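Local coordinates for protein taurine dioxygenase (Burkholderia xenovorans, PDB 5KEU) that probably acts as an iron- and 2-oxoglutarate-dependent dioxygenase of the TauD/TfdA family, at residues V201-V209 / P298-I309. Numbering follows the deposited sequence. Where two conformers were deposited one is given.
Sequences VTEHPLVRV and PVGPDGRQSVAI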
loop_
_atom_site.group_PDB
_atom_site.type_symbol
_atom_site.label_atom_id
_atom_site.label_comp_id
_atom_site.label_asym_id
_atom_site.label_seq_id
_atom_site.Cartn_x
_atom_site.Cartn_y
_atom_site.Cartn_z
ATOM N N VAL B 201 -20.854 -20.231 -8.177
ATOM C CA VAL B 201 -21.695 -19.078 -7.839
ATOM C C VAL B 201 -22.292 -19.304 -6.457
ATOM O O VAL B 201 -22.950 -20.321 -6.220
ATOM C CB VAL B 201 -22.823 -18.850 -8.872
ATOM C CG1 VAL B 201 -23.598 -17.589 -8.545
ATOM C CG2 VAL B 201 -22.276 -18.783 -10.304
ATOM N N THR B 202 -22.098 -18.347 -5.553
ATOM C CA THR B 202 -22.597 -18.475 -4.190
ATOM C C THR B 202 -23.154 -17.133 -3.738
ATOM O O THR B 202 -22.590 -16.081 -4.052
ATOM C CB THR B 202 -21.492 -18.948 -3.211
ATOM O OG1 THR B 202 -21.041 -20.255 -3.587
ATOM C CG2 THR B 202 -22.011 -18.993 -1.757
ATOM N N GLU B 203 -24.263 -17.172 -3.009
ATOM C CA GLU B 203 -24.802 -15.974 -2.374
ATOM C C GLU B 203 -24.306 -15.903 -0.932
ATOM O O GLU B 203 -24.582 -16.801 -0.133
ATOM C CB GLU B 203 -26.331 -15.974 -2.428
ATOM C CG GLU B 203 -26.957 -14.686 -1.892
ATOM C CD GLU B 203 -28.472 -14.792 -1.766
ATOM O OE1 GLU B 203 -29.156 -14.832 -2.811
ATOM O OE2 GLU B 203 -28.958 -14.860 -0.621
ATOM N N HIS B 204 -23.565 -14.846 -0.607
ATOM C CA HIS B 204 -23.026 -14.624 0.723
ATOM C C HIS B 204 -23.663 -13.395 1.346
ATOM O O HIS B 204 -24.118 -12.494 0.631
ATOM C CB HIS B 204 -21.502 -14.404 0.674
ATOM C CG HIS B 204 -20.713 -15.639 0.380
ATOM N ND1 HIS B 204 -20.720 -16.748 1.203
ATOM C CD2 HIS B 204 -19.870 -15.931 -0.637
ATOM C CE1 HIS B 204 -19.909 -17.666 0.707
ATOM N NE2 HIS B 204 -19.378 -17.191 -0.409
ATOM N N PRO B 205 -23.690 -13.304 2.678
ATOM C CA PRO B 205 -24.028 -12.022 3.301
ATOM C C PRO B 205 -22.976 -10.982 2.948
ATOM O O PRO B 205 -21.792 -11.298 2.809
ATOM C CB PRO B 205 -24.007 -12.339 4.799
ATOM C CG PRO B 205 -23.021 -13.476 4.906
ATOM C CD PRO B 205 -23.310 -14.320 3.679
ATOM N N LEU B 206 -23.416 -9.737 2.761
ATOM C CA LEU B 206 -22.453 -8.657 2.583
ATOM C C LEU B 206 -21.684 -8.392 3.867
ATOM O O LEU B 206 -20.556 -7.897 3.821
ATOM C CB LEU B 206 -23.152 -7.374 2.130
ATOM C CG LEU B 206 -23.345 -7.097 0.646
ATOM C CD1 LEU B 206 -23.669 -5.612 0.448
ATOM C CD2 LEU B 206 -22.091 -7.466 -0.125
ATOM N N VAL B 207 -22.278 -8.716 5.018
ATOM C CA VAL B 207 -21.642 -8.551 6.316
ATOM C C VAL B 207 -21.529 -9.931 6.939
ATOM O O VAL B 207 -22.546 -10.550 7.266
ATOM C CB VAL B 207 -22.441 -7.613 7.229
ATOM C CG1 VAL B 207 -21.827 -7.591 8.630
ATOM C CG2 VAL B 207 -22.481 -6.230 6.608
ATOM N N ARG B 208 -20.308 -10.427 7.098
ATOM C CA ARG B 208 -20.120 -11.754 7.678
ATOM C C ARG B 208 -19.823 -11.638 9.163
ATOM O O ARG B 208 -18.931 -10.880 9.559
ATOM C CB ARG B 208 -18.978 -12.499 6.988
ATOM C CG ARG B 208 -18.871 -13.916 7.513
ATOM C CD ARG B 208 -17.668 -14.654 6.922
ATOM N NE ARG B 208 -17.575 -15.962 7.563
ATOM C CZ ARG B 208 -16.781 -16.951 7.162
ATOM N NH1 ARG B 208 -15.996 -16.787 6.101
ATOM N NH2 ARG B 208 -16.780 -18.096 7.836
ATOM N N VAL B 209 -20.542 -12.412 9.980
ATOM C CA VAL B 209 -20.305 -12.418 11.419
ATOM C C VAL B 209 -19.213 -13.436 11.730
ATOM O O VAL B 209 -19.404 -14.647 11.549
ATOM C CB VAL B 209 -21.590 -12.725 12.197
ATOM C CG1 VAL B 209 -21.282 -12.793 13.693
ATOM C CG2 VAL B 209 -22.633 -11.666 11.884
ATOM N N PRO B 298 -20.355 -19.115 5.803
ATOM C CA PRO B 298 -20.590 -17.801 6.417
ATOM C C PRO B 298 -22.029 -17.617 6.867
ATOM O O PRO B 298 -22.963 -18.205 6.315
ATOM C CB PRO B 298 -20.245 -16.809 5.295
ATOM C CG PRO B 298 -19.263 -17.564 4.420
ATOM C CD PRO B 298 -19.765 -18.992 4.454
ATOM N N VAL B 299 -22.194 -16.746 7.858
ATOM C CA VAL B 299 -23.488 -16.354 8.394
ATOM C C VAL B 299 -23.536 -14.833 8.485
ATOM O O VAL B 299 -22.554 -14.213 8.905
ATOM C CB VAL B 299 -23.702 -16.979 9.785
ATOM C CG1 VAL B 299 -25.067 -16.706 10.245
ATOM C CG2 VAL B 299 -23.408 -18.487 9.752
ATOM N N GLY B 300 -24.668 -14.242 8.124
ATOM C CA GLY B 300 -24.849 -12.811 8.232
ATOM C C GLY B 300 -25.447 -12.420 9.570
ATOM O O GLY B 300 -25.764 -13.278 10.409
ATOM N N PRO B 301 -25.623 -11.113 9.787
ATOM C CA PRO B 301 -26.154 -10.640 11.079
ATOM C C PRO B 301 -27.535 -11.178 11.406
ATOM O O PRO B 301 -27.897 -11.223 12.588
ATOM C CB PRO B 301 -26.176 -9.108 10.910
ATOM C CG PRO B 301 -25.142 -8.832 9.863
ATOM C CD PRO B 301 -25.203 -9.997 8.915
ATOM N N ASP B 302 -28.319 -11.581 10.404
ATOM C CA ASP B 302 -29.626 -12.191 10.631
ATOM C C ASP B 302 -29.546 -13.692 10.868
ATOM O O ASP B 302 -30.588 -14.342 10.986
ATOM C CB ASP B 302 -30.560 -11.918 9.448
ATOM C CG ASP B 302 -30.061 -12.542 8.147
ATOM O OD1 ASP B 302 -28.925 -13.062 8.125
ATOM O OD2 ASP B 302 -30.799 -12.501 7.142
ATOM N N GLY B 303 -28.347 -14.263 10.929
ATOM C CA GLY B 303 -28.224 -15.689 11.142
ATOM C C GLY B 303 -28.371 -16.541 9.903
ATOM O O GLY B 303 -28.203 -17.756 9.996
ATOM N N ARG B 304 -28.651 -15.951 8.745
ATOM C CA ARG B 304 -28.814 -16.721 7.520
ATOM C C ARG B 304 -27.461 -17.142 6.960
ATOM O O ARG B 304 -26.581 -16.302 6.736
ATOM C CB ARG B 304 -29.564 -15.907 6.473
ATOM C CG ARG B 304 -31.061 -16.064 6.497
ATOM C CD ARG B 304 -31.622 -15.557 5.186
ATOM N NE ARG B 304 -31.312 -14.146 4.981
ATOM C CZ ARG B 304 -31.417 -13.519 3.813
ATOM N NH1 ARG B 304 -31.129 -12.227 3.725
ATOM N NH2 ARG B 304 -31.806 -14.188 2.730
ATOM N N GLN B 305 -27.313 -18.441 6.711
ATOM C CA GLN B 305 -26.131 -18.961 6.043
ATOM C C GLN B 305 -26.107 -18.554 4.577
ATOM O O GLN B 305 -27.145 -18.320 3.954
ATOM C CB GLN B 305 -26.093 -20.488 6.122
ATOM C CG GLN B 305 -25.605 -21.056 7.427
ATOM C CD GLN B 305 -25.569 -22.572 7.387
ATOM O OE1 GLN B 305 -26.478 -23.204 6.855
ATOM N NE2 GLN B 305 -24.513 -23.156 7.923
ATOM N N SER B 306 -24.902 -18.510 4.021
ATOM C CA SER B 306 -24.723 -18.404 2.584
ATOM C C SER B 306 -25.444 -19.551 1.875
ATOM O O SER B 306 -25.749 -20.591 2.474
ATOM C CB SER B 306 -23.231 -18.431 2.249
ATOM O OG SER B 306 -22.526 -17.466 3.026
ATOM N N VAL B 307 -25.734 -19.352 0.588
ATOM C CA VAL B 307 -26.509 -20.309 -0.203
ATOM C C VAL B 307 -25.774 -20.569 -1.510
ATOM O O VAL B 307 -25.432 -19.630 -2.233
ATOM C CB VAL B 307 -27.941 -19.805 -0.488
ATOM C CG1 VAL B 307 -28.665 -20.764 -1.422
ATOM C CG2 VAL B 307 -28.724 -19.661 0.807
ATOM N N ALA B 308 -25.539 -21.844 -1.819
ATOM C CA ALA B 308 -24.938 -22.184 -3.101
ATOM C C ALA B 308 -25.943 -21.962 -4.227
ATOM O O ALA B 308 -27.132 -22.267 -4.085
ATOM C CB ALA B 308 -24.464 -23.641 -3.099
ATOM N N ILE B 309 -25.465 -21.440 -5.353
ATOM C CA ILE B 309 -26.270 -21.281 -6.559
ATOM C C ILE B 309 -25.805 -22.223 -7.666
ATOM O O ILE B 309 -26.612 -22.922 -8.281
ATOM C CB ILE B 309 -26.257 -19.815 -7.043
ATOM C CG1 ILE B 309 -26.825 -18.885 -5.962
ATOM C CG2 ILE B 309 -27.028 -19.673 -8.335
ATOM C CD1 ILE B 309 -26.691 -17.409 -6.307
HETATM O O HOH W 1 -19.649 -16.378 9.430
#
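Antiparallel strand pairing joins Val201-Glu203 to the short strand 307-309, while the loop leading into that strand, Pro298-Ser306, packs along His204 to Val209. Glu203 and Val307 form a hydrogen-bonded pair, with Glu203 N 2.8 Å from Val307 O and Val307 N returning the bond to Glu203 O; two residues along, Ile309 N donates to Val201 O. On the face of the sheet away from Glu203, Ser306 OG and His204 ND1 share a hydrogen bond of 2.7 Å, at the edge of the imidazole and in its plane. The methyl CG2 of Thr202 lies over one face of that ring, offset toward the rim, and His177 packs edge-to-face with it.

The pairing belongs to a small antiparallel sheet, beside the cupin-type core of this TauD-family fold, in which strand 200-209 also pairs with 174-179 and 216-218. Past Pro205 the strand is interrupted, then touches the loop again where Val209 N bonds Val299 O at 2.9 Å, nearly straight (176°). Arg208, extended from CG to NE, lays its guanidinium over Pro298, with Pro298 CG 3.6 Å above the centre of the guanidinium plane. A water in that plane accepts from Arg208 NE and Val299 N and donates to Val209 O, and Asp296 forms a salt bridge with Arg208 NH2. Gly300 CA lies 3.6 Å from Pro205 CB, and a side chain here would collide with the proline ring.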